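Local atomic coordinates of sortase family protein (Streptococcus agalactiae, PDB entry 4D7W), a protein that probably acts as a class C sortase, a transpeptidase that helps assemble type 2b pili on the surface of this Gram-positive bacterium. Residues A[53-58]-A[98-103]; A[22-27]-A[138-143]; A[39-44]-A[159-164]; A[105-110]-A[167-172]. One frame throughout, in Å; residues are numbered along the deposited sequence.

Contact 1 (A[53-58]-A[98-103])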
loop_
_atom_site.group_PDB
_atom_site.type_symbol
_atom_site.label_atom_id
_atom_site.label_comp_id
_atom_site.label_asym_id
_atom_site.label_seq_id
_atom_site.Cartn_x
_atom_site.Cartn_y
_atom_site.Cartn_z
ATOM N N SER A 53 7.128 -3.990 -12.931
ATOM C CA SER A 53 6.331 -4.899 -13.746
ATOM C C SER A 53 5.278 -5.633 -12.929
ATOM O O SER A 53 4.449 -6.346 -13.497
ATOM C CB SER A 53 7.230 -5.933 -14.427
ATOM O OG SER A 53 7.694 -6.886 -13.475
ATOM N N GLN A 54 5.333 -5.525 -11.598
ATOM C CA GLN A 54 4.390 -6.289 -10.785
ATOM C C GLN A 54 3.083 -5.522 -10.669
ATOM O O GLN A 54 3.099 -4.310 -10.519
ATOM C CB GLN A 54 4.969 -6.592 -9.387
ATOM C CG GLN A 54 6.232 -7.448 -9.421
ATOM C CD GLN A 54 5.952 -8.888 -9.857
ATOM O OE1 GLN A 54 4.815 -9.348 -9.791
ATOM N NE2 GLN A 54 6.985 -9.596 -10.301
ATOM N N LEU A 55 1.960 -6.235 -10.745
ATOM C CA LEU A 55 0.621 -5.658 -10.581
ATOM C C LEU A 55 0.378 -4.496 -11.549
ATOM O O LEU A 55 -0.295 -3.526 -11.215
ATOM C CB LEU A 55 0.413 -5.191 -9.128
ATOM C CG LEU A 55 0.493 -6.337 -8.116
ATOM C CD1 LEU A 55 0.247 -5.816 -6.700
ATOM C CD2 LEU A 55 -0.517 -7.390 -8.488
ATOM N N ALA A 56 0.951 -4.589 -12.741
ATOM C CA ALA A 56 0.857 -3.507 -13.709
ATOM C C ALA A 56 -0.031 -3.934 -14.858
ATOM O O ALA A 56 0.228 -4.968 -15.473
ATOM C CB ALA A 56 2.257 -3.114 -14.221
ATOM N N ILE A 57 -1.085 -3.167 -15.143
ATOM C CA ILE A 57 -1.940 -3.487 -16.293
ATOM C C ILE A 57 -1.914 -2.396 -17.362
ATOM O O ILE A 57 -2.647 -2.478 -18.352
ATOM C CB ILE A 57 -3.395 -3.708 -15.886
ATOM C CG1 ILE A 57 -4.027 -2.383 -15.459
ATOM C CG2 ILE A 57 -3.497 -4.770 -14.784
ATOM C CD1 ILE A 57 -5.474 -2.542 -15.016
ATOM N N ASP A 58 -1.082 -1.377 -17.153
ATOM C CA ASP A 58 -0.881 -0.310 -18.132
ATOM C C ASP A 58 0.376 0.430 -17.730
ATOM O O ASP A 58 1.074 -0.005 -16.834
ATOM C CB ASP A 58 -2.096 0.635 -18.216
ATOM C CG ASP A 58 -2.482 1.255 -16.863
ATOM O OD1 ASP A 58 -1.595 1.546 -16.029
ATOM O OD2 ASP A 58 -3.694 1.457 -16.636
ATOM N N LEU A 98 4.406 -6.264 -1.888
ATOM C CA LEU A 98 3.214 -5.843 -2.652
ATOM C C LEU A 98 1.968 -5.951 -1.775
ATOM O O LEU A 98 1.881 -6.855 -0.952
ATOM C CB LEU A 98 3.036 -6.698 -3.929
ATOM C CG LEU A 98 4.222 -6.638 -4.888
ATOM C CD1 LEU A 98 4.144 -7.709 -6.006
ATOM C CD2 LEU A 98 4.327 -5.224 -5.469
ATOM N N PRO A 99 1.004 -5.032 -1.955
ATOM C CA PRO A 99 -0.193 -4.956 -1.106
ATOM C C PRO A 99 -1.212 -6.090 -1.282
ATOM O O PRO A 99 -2.358 -5.912 -0.894
ATOM C CB PRO A 99 -0.815 -3.607 -1.507
ATOM C CG PRO A 99 -0.292 -3.351 -2.889
ATOM C CD PRO A 99 1.112 -3.870 -2.853
ATOM N N ILE A 100 -0.819 -7.225 -1.849
ATOM C CA ILE A 100 -1.700 -8.401 -1.852
ATOM C C ILE A 100 -1.393 -9.313 -0.656
ATOM O O ILE A 100 -1.953 -10.397 -0.522
ATOM C CB ILE A 100 -1.566 -9.202 -3.141
ATOM C CG1 ILE A 100 -0.114 -9.664 -3.328
ATOM C CG2 ILE A 100 -2.025 -8.361 -4.325
ATOM C CD1 ILE A 100 0.039 -10.873 -4.249
ATOM N N GLY A 101 -0.481 -8.884 0.209
ATOM C CA GLY A 101 -0.147 -9.676 1.381
ATOM C C GLY A 101 0.418 -11.042 1.040
ATOM O O GLY A 101 1.057 -11.212 -0.006
ATOM N N GLY A 102 0.149 -12.016 1.911
ATOM C CA GLY A 102 0.736 -13.341 1.828
ATOM C C GLY A 102 1.458 -13.591 3.141
ATOM O O GLY A 102 1.649 -12.673 3.923
ATOM N N ASP A 103 1.853 -14.826 3.394
ATOM C CA ASP A 103 2.608 -15.140 4.596
ATOM C C ASP A 103 3.956 -14.403 4.622
ATOM O O ASP A 103 4.633 -14.295 3.589
ATOM C CB ASP A 103 2.829 -16.649 4.683
ATOM C CG ASP A 103 3.744 -17.041 5.823
ATOM O OD1 ASP A 103 3.253 -17.130 6.971
ATOM O OD2 ASP A 103 4.952 -17.264 5.571
#

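Contact 2 (A[22-27]-A[138-143])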
loop_
_atom_site.group_PDB
_atom_site.type_symbol
_atom_site.label_atom_id
_atom_site.label_comp_id
_atom_site.label_asym_id
_atom_site.label_seq_id
_atom_site.Cartn_x
_atom_site.Cartn_y
_atom_site.Cartn_z
ATOM N N LYS A 22 -2.026 -14.817 -14.240
ATOM C CA LYS A 22 -0.629 -14.519 -14.529
ATOM C C LYS A 22 -0.125 -13.411 -13.603
ATOM O O LYS A 22 0.897 -13.554 -12.932
ATOM C CB LYS A 22 -0.458 -14.118 -15.992
ATOM C CG LYS A 22 0.964 -13.734 -16.378
ATOM C CD LYS A 22 1.141 -13.748 -17.897
ATOM C CE LYS A 22 2.312 -12.885 -18.361
ATOM N NZ LYS A 22 1.954 -11.431 -18.458
ATOM N N ILE A 23 -0.855 -12.307 -13.555
ATOM C CA ILE A 23 -0.424 -11.166 -12.754
ATOM C C ILE A 23 -0.428 -11.463 -11.247
ATOM O O ILE A 23 0.535 -11.139 -10.532
ATOM C CB ILE A 23 -1.304 -9.923 -13.062
ATOM C CG1 ILE A 23 -1.147 -9.541 -14.540
ATOM C CG2 ILE A 23 -0.893 -8.760 -12.166
ATOM C CD1 ILE A 23 -2.161 -8.535 -15.066
ATOM N N ILE A 24 -1.488 -12.092 -10.755
ATOM C CA ILE A 24 -1.539 -12.416 -9.336
ATOM C C ILE A 24 -0.437 -13.394 -8.953
ATOM O O ILE A 24 0.255 -13.192 -7.949
ATOM C CB ILE A 24 -2.913 -12.999 -8.924
ATOM C CG1 ILE A 24 -3.966 -11.903 -8.885
ATOM C CG2 ILE A 24 -2.841 -13.645 -7.548
ATOM C CD1 ILE A 24 -3.595 -10.718 -7.987
ATOM N N ASN A 25 -0.268 -14.458 -9.748
ATOM C CA ASN A 25 0.772 -15.457 -9.475
ATOM C C ASN A 25 2.179 -14.858 -9.434
ATOM O O ASN A 25 2.963 -15.156 -8.536
ATOM C CB ASN A 25 0.720 -16.586 -10.515
ATOM C CG ASN A 25 -0.367 -17.592 -10.219
ATOM O OD1 ASN A 25 -1.085 -17.462 -9.232
ATOM N ND2 ASN A 25 -0.504 -18.606 -11.085
ATOM N N ARG A 26 2.496 -14.001 -10.400
ATOM C CA ARG A 26 3.774 -13.286 -10.382
ATOM C C ARG A 26 3.944 -12.426 -9.126
ATOM O O ARG A 26 5.041 -12.310 -8.578
ATOM C CB ARG A 26 3.906 -12.403 -11.624
ATOM C CG ARG A 26 4.124 -13.176 -12.932
ATOM C CD ARG A 26 4.558 -12.219 -14.052
ATOM N NE ARG A 26 5.942 -11.770 -13.866
ATOM C CZ ARG A 26 6.317 -10.499 -13.689
ATOM N NH1 ARG A 26 5.416 -9.522 -13.678
ATOM N NH2 ARG A 26 7.606 -10.203 -13.529
ATOM N N ALA A 27 2.860 -11.812 -8.683
ATOM C CA ALA A 27 2.941 -10.953 -7.496
ATOM C C ALA A 27 3.135 -11.815 -6.258
ATOM O O ALA A 27 3.890 -11.464 -5.375
ATOM C CB ALA A 27 1.699 -10.082 -7.374
ATOM N N LEU A 138 -6.972 -5.756 -8.989
ATOM C CA LEU A 138 -7.665 -6.538 -10.007
ATOM C C LEU A 138 -9.110 -6.797 -9.556
ATOM O O LEU A 138 -9.831 -5.869 -9.166
ATOM C CB LEU A 138 -6.922 -7.851 -10.277
ATOM C CG LEU A 138 -5.480 -7.607 -10.742
ATOM C CD1 LEU A 138 -4.783 -8.896 -11.078
ATOM C CD2 LEU A 138 -5.456 -6.665 -11.938
ATOM N N ASN A 139 -9.520 -8.058 -9.581
ATOM C CA ASN A 139 -10.874 -8.415 -9.179
ATOM C C ASN A 139 -10.978 -8.853 -7.715
ATOM O O ASN A 139 -11.965 -9.472 -7.319
ATOM C CB ASN A 139 -11.402 -9.536 -10.082
ATOM C CG ASN A 139 -10.603 -10.839 -9.932
ATOM O OD1 ASN A 139 -9.375 -10.820 -9.773
ATOM N ND2 ASN A 139 -11.303 -11.976 -9.987
ATOM N N GLU A 140 -9.966 -8.553 -6.911
ATOM C CA GLU A 140 -9.939 -9.104 -5.561
ATOM C C GLU A 140 -9.833 -8.068 -4.462
ATOM O O GLU A 140 -9.363 -6.959 -4.675
ATOM C CB GLU A 140 -8.795 -10.103 -5.444
ATOM C CG GLU A 140 -9.199 -11.487 -5.973
ATOM C CD GLU A 140 -8.022 -12.290 -6.463
ATOM O OE1 GLU A 140 -6.903 -11.739 -6.486
ATOM O OE2 GLU A 140 -8.214 -13.468 -6.828
ATOM N N THR A 141 -10.255 -8.461 -3.273
ATOM C CA THR A 141 -10.274 -7.577 -2.124
ATOM C C THR A 141 -9.361 -8.123 -1.041
ATOM O O THR A 141 -9.316 -9.342 -0.805
ATOM C CB THR A 141 -11.696 -7.406 -1.588
ATOM O OG1 THR A 141 -12.456 -6.648 -2.532
ATOM C CG2 THR A 141 -11.682 -6.656 -0.274
ATOM N N TYR A 142 -8.601 -7.219 -0.429
ATOM C CA TYR A 142 -7.686 -7.545 0.661
ATOM C C TYR A 142 -8.009 -6.681 1.863
ATOM O O TYR A 142 -7.955 -5.466 1.767
ATOM C CB TYR A 142 -6.227 -7.332 0.231
ATOM C CG TYR A 142 -5.875 -8.165 -0.965
ATOM C CD1 TYR A 142 -6.215 -7.743 -2.249
ATOM C CD2 TYR A 142 -5.243 -9.393 -0.816
ATOM C CE1 TYR A 142 -5.941 -8.523 -3.357
ATOM C CE2 TYR A 142 -4.949 -10.175 -1.921
ATOM C CZ TYR A 142 -5.298 -9.728 -3.183
ATOM O OH TYR A 142 -5.003 -10.489 -4.274
ATOM N N THR A 143 -8.343 -7.303 2.990
ATOM C CA THR A 143 -8.795 -6.555 4.152
ATOM C C THR A 143 -7.768 -6.556 5.268
ATOM O O THR A 143 -7.174 -7.594 5.576
ATOM C CB THR A 143 -10.103 -7.122 4.689
ATOM O OG1 THR A 143 -11.008 -7.310 3.596
ATOM C CG2 THR A 143 -10.704 -6.184 5.745
#

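Contact 3 (A[39-44]-A[159-164]). With EDO (1,2-ethanediol), chain B.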
loop_
_atom_site.group_PDB
_atom_site.type_symbol
_atom_site.label_atom_id
_atom_site.label_comp_id
_atom_site.label_asym_id
_atom_site.label_seq_id
_atom_site.Cartn_x
_atom_site.Cartn_y
_atom_site.Cartn_z
ATOM N N MET A 39 13.026 -6.377 4.375
ATOM C CA MET A 39 12.718 -5.201 3.572
ATOM C C MET A 39 13.859 -4.905 2.626
ATOM O O MET A 39 15.030 -5.029 2.986
ATOM C CB MET A 39 12.453 -3.987 4.458
ATOM C CG MET A 39 11.198 -4.126 5.284
ATOM S SD MET A 39 9.730 -4.136 4.243
ATOM C CE MET A 39 8.423 -3.987 5.450
ATOM N N LYS A 40 13.520 -4.506 1.412
ATOM C CA LYS A 40 14.534 -4.251 0.409
ATOM C C LYS A 40 14.848 -2.764 0.337
ATOM O O LYS A 40 14.579 -2.120 -0.669
ATOM C CB LYS A 40 14.077 -4.789 -0.948
ATOM C CG LYS A 40 13.803 -6.301 -0.927
ATOM C CD LYS A 40 13.737 -6.911 -2.316
ATOM C CE LYS A 40 15.114 -7.047 -2.932
ATOM N NZ LYS A 40 15.970 -8.038 -2.229
ATOM N N TRP A 41 15.414 -2.230 1.415
ATOM C CA TRP A 41 15.871 -0.842 1.458
ATOM C C TRP A 41 16.922 -0.542 0.375
ATOM O O TRP A 41 16.970 0.563 -0.159
ATOM C CB TRP A 41 16.455 -0.503 2.842
ATOM C CG TRP A 41 15.579 -0.883 4.014
ATOM C CD1 TRP A 41 15.830 -1.849 4.951
ATOM C CD2 TRP A 41 14.315 -0.306 4.367
ATOM N NE1 TRP A 41 14.800 -1.911 5.860
ATOM C CE2 TRP A 41 13.859 -0.974 5.526
ATOM C CE3 TRP A 41 13.521 0.700 3.812
ATOM C CZ2 TRP A 41 12.644 -0.666 6.134
ATOM C CZ3 TRP A 41 12.321 1.009 4.422
ATOM C CH2 TRP A 41 11.891 0.325 5.571
ATOM N N HIS A 42 17.759 -1.527 0.054
ATOM C CA HIS A 42 18.867 -1.315 -0.880
ATOM C C HIS A 42 18.559 -1.833 -2.281
ATOM O O HIS A 42 19.399 -2.484 -2.905
ATOM C CB HIS A 42 20.140 -1.993 -0.365
ATOM C CG HIS A 42 20.605 -1.483 0.962
ATOM N ND1 HIS A 42 21.609 -2.094 1.682
ATOM C CD2 HIS A 42 20.207 -0.420 1.700
ATOM C CE1 HIS A 42 21.809 -1.429 2.807
ATOM N NE2 HIS A 42 20.970 -0.410 2.843
ATOM N N MET A 43 17.367 -1.522 -2.777
ATOM C CA MET A 43 16.876 -2.057 -4.044
ATOM C C MET A 43 17.759 -1.705 -5.246
ATOM O O MET A 43 18.061 -0.537 -5.485
ATOM C CB MET A 43 15.451 -1.562 -4.268
ATOM C CG MET A 43 14.781 -2.062 -5.516
ATOM S SD MET A 43 12.992 -1.871 -5.413
ATOM C CE MET A 43 12.512 -3.522 -4.965
ATOM N N THR A 44 18.158 -2.724 -6.007
ATOM C CA THR A 44 18.994 -2.538 -7.197
ATOM C C THR A 44 18.155 -2.146 -8.414
ATOM O O THR A 44 16.931 -2.250 -8.374
ATOM C CB THR A 44 19.788 -3.819 -7.538
ATOM O OG1 THR A 44 18.898 -4.802 -8.077
ATOM C CG2 THR A 44 20.463 -4.380 -6.307
ATOM N N ASP A 159 9.329 -0.420 13.405
ATOM C CA ASP A 159 7.983 -0.941 13.219
ATOM C C ASP A 159 7.684 -1.245 11.757
ATOM O O ASP A 159 6.559 -1.603 11.413
ATOM C CB ASP A 159 6.954 0.039 13.762
ATOM C CG ASP A 159 7.240 0.438 15.193
ATOM O OD1 ASP A 159 7.173 -0.451 16.068
ATOM O OD2 ASP A 159 7.532 1.631 15.438
ATOM N N LEU A 160 8.694 -1.115 10.906
ATOM C CA LEU A 160 8.485 -1.236 9.469
ATOM C C LEU A 160 9.325 -2.383 8.900
ATOM O O LEU A 160 9.973 -2.238 7.870
ATOM C CB LEU A 160 8.809 0.088 8.780
ATOM C CG LEU A 160 7.903 1.260 9.177
ATOM C CD1 LEU A 160 8.413 2.578 8.620
ATOM C CD2 LEU A 160 6.469 1.024 8.731
ATOM N N GLN A 161 9.308 -3.531 9.581
ATOM C CA GLN A 161 10.127 -4.664 9.162
ATOM C C GLN A 161 9.273 -5.882 8.824
ATOM O O GLN A 161 8.099 -5.951 9.185
ATOM C CB GLN A 161 11.146 -5.027 10.258
ATOM C CG GLN A 161 12.028 -3.857 10.708
ATOM C CD GLN A 161 12.972 -3.370 9.613
ATOM O OE1 GLN A 161 13.366 -4.136 8.727
ATOM N NE2 GLN A 161 13.339 -2.089 9.672
ATOM N N ILE A 162 9.866 -6.843 8.119
ATOM C CA ILE A 162 9.172 -8.089 7.820
ATOM C C ILE A 162 9.124 -8.913 9.075
ATOM O O ILE A 162 10.141 -9.042 9.754
ATOM C CB ILE A 162 9.875 -8.904 6.723
ATOM C CG1 ILE A 162 9.865 -8.129 5.401
ATOM C CG2 ILE A 162 9.228 -10.282 6.610
ATOM C CD1 ILE A 162 8.490 -7.944 4.789
ATOM N N VAL A 163 7.951 -9.467 9.388
ATOM C CA VAL A 163 7.813 -10.383 10.506
ATOM C C VAL A 163 7.371 -11.740 9.951
ATOM O O VAL A 163 6.345 -11.831 9.281
ATOM C CB VAL A 163 6.799 -9.875 11.559
ATOM C CG1 VAL A 163 6.605 -10.905 12.671
ATOM C CG2 VAL A 163 7.253 -8.548 12.136
ATOM N N LYS A 164 8.150 -12.780 10.218
ATOM C CA LYS A 164 7.851 -14.105 9.683
ATOM C C LYS A 164 6.516 -14.601 10.229
ATOM O O LYS A 164 6.218 -14.429 11.413
ATOM C CB LYS A 164 8.971 -15.089 10.027
ATOM C CG LYS A 164 10.310 -14.783 9.359
ATOM C CD LYS A 164 11.288 -15.940 9.556
ATOM C CE LYS A 164 12.602 -15.729 8.808
ATOM N NZ LYS A 164 13.616 -14.998 9.624
HETATM C C1 EDO B . 7.737 -5.110 12.976
HETATM O O1 EDO B . 8.459 -3.993 12.453
HETATM C C2 EDO B . 6.325 -5.098 12.405
HETATM O O2 EDO B . 5.619 -3.994 12.960
HETATM O O HOH W 1 12.689 -6.539 7.298
#

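Contact 4 (A[105-110]-A[167-172])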
loop_
_atom_site.group_PDB
_atom_site.type_symbol
_atom_site.label_atom_id
_atom_site.label_comp_id
_atom_site.label_asym_id
_atom_site.label_seq_id
_atom_site.Cartn_x
_atom_site.Cartn_y
_atom_site.Cartn_z
ATOM N N THR A 105 4.818 -11.147 5.048
ATOM C CA THR A 105 4.876 -9.960 4.189
ATOM C C THR A 105 4.563 -8.716 5.000
ATOM O O THR A 105 3.933 -8.789 6.047
ATOM C CB THR A 105 3.902 -10.055 2.993
ATOM O OG1 THR A 105 2.555 -10.188 3.467
ATOM C CG2 THR A 105 4.252 -11.257 2.095
ATOM N N HIS A 106 5.035 -7.571 4.532
ATOM C CA HIS A 106 4.692 -6.309 5.170
ATOM C C HIS A 106 4.720 -5.257 4.084
ATOM O O HIS A 106 5.774 -4.920 3.559
ATOM C CB HIS A 106 5.653 -5.962 6.316
ATOM C CG HIS A 106 5.207 -4.782 7.138
ATOM N ND1 HIS A 106 5.828 -4.410 8.311
ATOM C CD2 HIS A 106 4.199 -3.895 6.948
ATOM C CE1 HIS A 106 5.228 -3.337 8.805
ATOM N NE2 HIS A 106 4.243 -2.999 7.992
ATOM N N SER A 107 3.531 -4.811 3.707
ATOM C CA SER A 107 3.356 -3.794 2.692
ATOM C C SER A 107 3.229 -2.429 3.370
ATOM O O SER A 107 2.535 -2.299 4.381
ATOM C CB SER A 107 2.105 -4.097 1.863
ATOM O OG SER A 107 2.040 -3.257 0.725
ATOM N N ILE A 108 3.878 -1.414 2.811
ATOM C CA ILE A 108 3.827 -0.069 3.380
ATOM C C ILE A 108 3.309 0.935 2.354
ATOM O O ILE A 108 3.856 1.039 1.253
ATOM C CB ILE A 108 5.196 0.383 3.870
ATOM C CG1 ILE A 108 5.708 -0.564 4.953
ATOM C CG2 ILE A 108 5.128 1.819 4.443
ATOM C CD1 ILE A 108 7.181 -0.373 5.294
ATOM N N LEU A 109 2.257 1.660 2.733
ATOM C CA LEU A 109 1.588 2.627 1.880
ATOM C C LEU A 109 1.718 4.020 2.490
ATOM O O LEU A 109 1.451 4.207 3.675
ATOM C CB LEU A 109 0.121 2.269 1.725
ATOM C CG LEU A 109 -0.166 0.858 1.219
ATOM C CD1 LEU A 109 -1.657 0.693 0.990
ATOM C CD2 LEU A 109 0.633 0.600 -0.045
ATOM N N SER A 110 2.103 4.993 1.673
ATOM C CA SER A 110 2.433 6.338 2.159
ATOM C C SER A 110 1.594 7.421 1.474
ATOM O O SER A 110 1.306 7.348 0.272
ATOM C CB SER A 110 3.921 6.600 1.942
ATOM O OG SER A 110 4.312 7.872 2.422
ATOM N N ASP A 167 1.156 -11.214 8.223
ATOM C CA ASP A 167 0.729 -10.508 7.012
ATOM C C ASP A 167 0.275 -9.098 7.429
ATOM O O ASP A 167 -0.864 -8.918 7.874
ATOM C CB ASP A 167 -0.403 -11.289 6.314
ATOM C CG ASP A 167 -0.884 -10.638 5.023
ATOM O OD1 ASP A 167 -0.603 -9.436 4.771
ATOM O OD2 ASP A 167 -1.570 -11.345 4.252
ATOM N N TYR A 168 1.182 -8.129 7.290
ATOM C CA TYR A 168 1.002 -6.752 7.768
ATOM C C TYR A 168 0.885 -5.742 6.637
ATOM O O TYR A 168 1.529 -5.890 5.605
ATOM C CB TYR A 168 2.182 -6.317 8.645
ATOM C CG TYR A 168 2.224 -6.922 10.038
ATOM C CD1 TYR A 168 1.066 -7.052 10.800
ATOM C CD2 TYR A 168 3.426 -7.339 10.595
ATOM C CE1 TYR A 168 1.102 -7.590 12.082
ATOM C CE2 TYR A 168 3.469 -7.885 11.872
ATOM C CZ TYR A 168 2.306 -8.000 12.608
ATOM O OH TYR A 168 2.357 -8.530 13.867
ATOM N N GLN A 169 0.100 -4.690 6.861
ATOM C CA GLN A 169 0.139 -3.523 5.994
ATOM C C GLN A 169 0.118 -2.277 6.879
ATOM O O GLN A 169 -0.730 -2.161 7.759
ATOM C CB GLN A 169 -1.035 -3.531 5.015
ATOM C CG GLN A 169 -1.012 -2.441 3.952
ATOM C CD GLN A 169 -2.033 -2.704 2.859
ATOM O OE1 GLN A 169 -3.109 -2.112 2.854
ATOM N NE2 GLN A 169 -1.703 -3.611 1.936
ATOM N N THR A 170 1.061 -1.370 6.659
ATOM C CA THR A 170 1.135 -0.138 7.454
ATOM C C THR A 170 0.828 1.065 6.582
ATOM O O THR A 170 1.315 1.160 5.452
ATOM C CB THR A 170 2.524 0.030 8.098
ATOM O OG1 THR A 170 2.730 -1.022 9.035
ATOM C CG2 THR A 170 2.657 1.381 8.840
ATOM N N LEU A 171 -0.000 1.968 7.104
ATOM C CA LEU A 171 -0.286 3.222 6.440
ATOM C C LEU A 171 0.512 4.316 7.161
ATOM O O LEU A 171 0.464 4.422 8.385
ATOM C CB LEU A 171 -1.794 3.517 6.443
ATOM C CG LEU A 171 -2.723 2.382 5.985
ATOM C CD1 LEU A 171 -4.164 2.840 6.046
ATOM C CD2 LEU A 171 -2.355 1.838 4.560
ATOM N N VAL A 172 1.261 5.096 6.390
ATOM C CA VAL A 172 2.222 6.043 6.917
ATOM C C VAL A 172 1.886 7.451 6.461
ATOM O O VAL A 172 1.621 7.681 5.279
ATOM C CB VAL A 172 3.655 5.714 6.445
ATOM C CG1 VAL A 172 4.657 6.712 7.047
ATOM C CG2 VAL A 172 4.021 4.269 6.809
HETATM O O HOH W 2 1.790 -7.556 3.419
#

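Contact 1 (A[53-58]-A[98-103])
Gln54 NE2 is held by Asp50 OD1, and the backbone O of the same residue by His79 NE2, while its aliphatic stem lies against Leu98. Gln54 stands in the loop that leads from helix 45-52 into strand 62-68, the first strand of the sortase beta-barrel, and Leu98 belongs to the loop before strand 105-115. The meeting of these two loops is a worked case of anchoring chain turns from outside while apolar groups meet between them. Gln54 CB rests 3.7 Å from Leu98 CD1, and the two side chains cross at about a right angle. CG, set anti to the carbonyl carbon (chi1 -62°), stays close to the same methyl, and the bend at the second torsion keeps OE1 near it as well. Leu55 follows with a positive phi of 55°, a left-handed backbone that projects its side chain toward 98-103. It slides past Leu98 in the opposite direction, with Leu55 CD1 4.0 Å from Leu98 CB. The same methyl also reaches the ring of Pro99. Helix 17-31 adds Ala27 to this packing, and Ile137 of strand 132-137 touches Leu55, Pro99 and Ile100. The far side is a beta turn closed by a weak bond from Gly101 N to Leu98 O, 3.3 Å; Asn31 steadies it by pairing with Leu98 N and Gly101 O. In Ile100, CG1 sits between the backbone N and the carbonyl carbon (chi1 59°), which leaves the other branch to make the contact: Ile100 CG2 lies 4.2 Å from Leu55 CD1.

Contact 2 (A[22-27]-A[138-143])
Helix-on-hairpin packing joins Ile23 and Ile24 to Leu138, Glu140 and Tyr142, and it does so where helix 17-31 of the N-terminal region lies against the turn between strands 132-137 and 140-152 of the barrel. It illustrates how a tight turn can offer a side chain to a helix. Leu138 and Asn139 have the backbone angles of the two central residues of a type II' turn, and the positive phi of Leu138 directs its side chain at the helix; its N-H is bonded to Tyr8 OH of helix 3-13. A single methyl does most of the touching. Leu138 CD1 comes to 3.8 Å from Ile24 CD1, the two side chains running past each other in opposite directions, and to 4.0 Å from Ile23 CG2 on the neighbouring helix position. The first torsion of Ile24 (chi1 -74°) places CG1 toward the hairpin, and the bend at the second (chi2 -55°) keeps CD1 there too. Beyond the turn, alternate residues of the strand take over. Glu140 reaches out with an extended chain and sets its OE1 3.8 Å from Ile24 CD1, while Tyr142, rooted deeper in the sheet, brings OH to 4.0 Å from the same methyl. The end of Ile24 is thus met by one hydrocarbon and two oxygen-bearing groups. Across the two segments the attachment is therefore one of shape and van der Waals contact, and the carboxylate packed beside a methyl is likely to be less well solvated on that side than in open water.

Contact 3 (A[39-44]-A[159-164])
Two irregular loops meet with their backbones closest at Met39 and Gln161, whose CA atoms are 6.2 Å apart, and a water links the two segments. It accepts from Met39 N at 2.9 Å and from Ile162 N, and donates to Gln161 OE1, so three groups fix it. Met39 CG lies against the carbonyl of Leu160, and the bend at the second torsion (chi2 -67°) helps bring CE back to it: Met39 CE is 3.4 Å from Leu160 O, a buried oxygen that has no polar partner in the model. On its other flank Met39 CE meets Ile162 CD1 at 4.0 Å. Trp41 shields the same oxygen with its benzo edge, Trp41 CZ2 lying 3.6 Å from Leu160 O, and takes Met39 CB over one face. The Gln161 amide stands at the indole edge, its plane turned 59° from the ring, while its NE2 bonds to Leu157 O. An ethanediol, probably from crystallisation, accepts from Gln161 N and donates to Asp159 O. In sortases the loop ahead of the strand bearing the TLxTC signature helps to form the sorting-signal groove; here the N-terminal region packs against that loop, consistent with a class C sortase.

Contact 4 (A[105-110]-A[167-172])
Backbone bonding between Thr105-Ser110 and Asp167-Val172 gives an example of two parallel strands in register, their directions 14° apart. Thr105, Ser107 and Leu109 bond across, Ser107 and Leu109 each meeting both residues flanking the opposite number; Leu109, for instance, receives Val172 N on its O (2.9 Å) and donates its N to Thr170 O (2.9 Å). His106 and Ile108 turn their own N-H groups outward, to Ser97 OG and Ser96 OG. At the start of the pair a water donates to Thr105 OG1 (2.7 Å) and Tyr168 O (2.8 Å), bridging the two strands.

The polar side-chain bond is between His106 NE2 and Thr170 OG1, 2.7 Å, with the hydroxyl at the ring edge. The first torsion of His106 (chi1 -171°) swings the ring away from its own N, and the ring reaches across to the neighbouring strand. Its ND1 bonds to Gln161 O, so both ring nitrogens are engaged and the rotation of the ring is fixed.

Aromatic contacts use the same ring. Tyr168 CB lies over one face, 3.8 Å from the His106 centroid, and the tyrosine ring presents its edge to that face, the planes at 65°; Tyr168 also makes a cation-pi contact with Arg187.

Apolar packing completes both faces. Ile108 CG2 meets Val172 CG2 at 3.6 Å, and on the reverse Leu109 CB touches Leu171 CD2 at 3.8 Å, where both leucines also touch Ile66 of strand 62-68. Thr170, Leu171 and Val172 open the TLxTC signature, whose final cysteine is catalytic in sortases, and this parallel pair belongs to the sortase beta-barrel, with the signature beginning on strand 167-175.

In the fold
From the N terminus, helix 17-31 opens contact 2, the loop at 39-44 opens contact 3, and 53-58 opens contact 1, which 98-103 closes first. Contact 1 is therefore nested inside the loops of both contacts 2 and 3. Strand 105-115 then opens contact 4, in series after contact 1. Contacts 2, 3 and 4 close in the order they opened, at 138-143, 159-164 and 167-172, so each crosses the other two. The first three tie the N-terminal helices and loops to the barrel, while contact 4 joins strands within it. Gly102 N to Asp167 OD2 links contacts 1 and 4, and Arg26 packs on Gln54 between contacts 1 and 2.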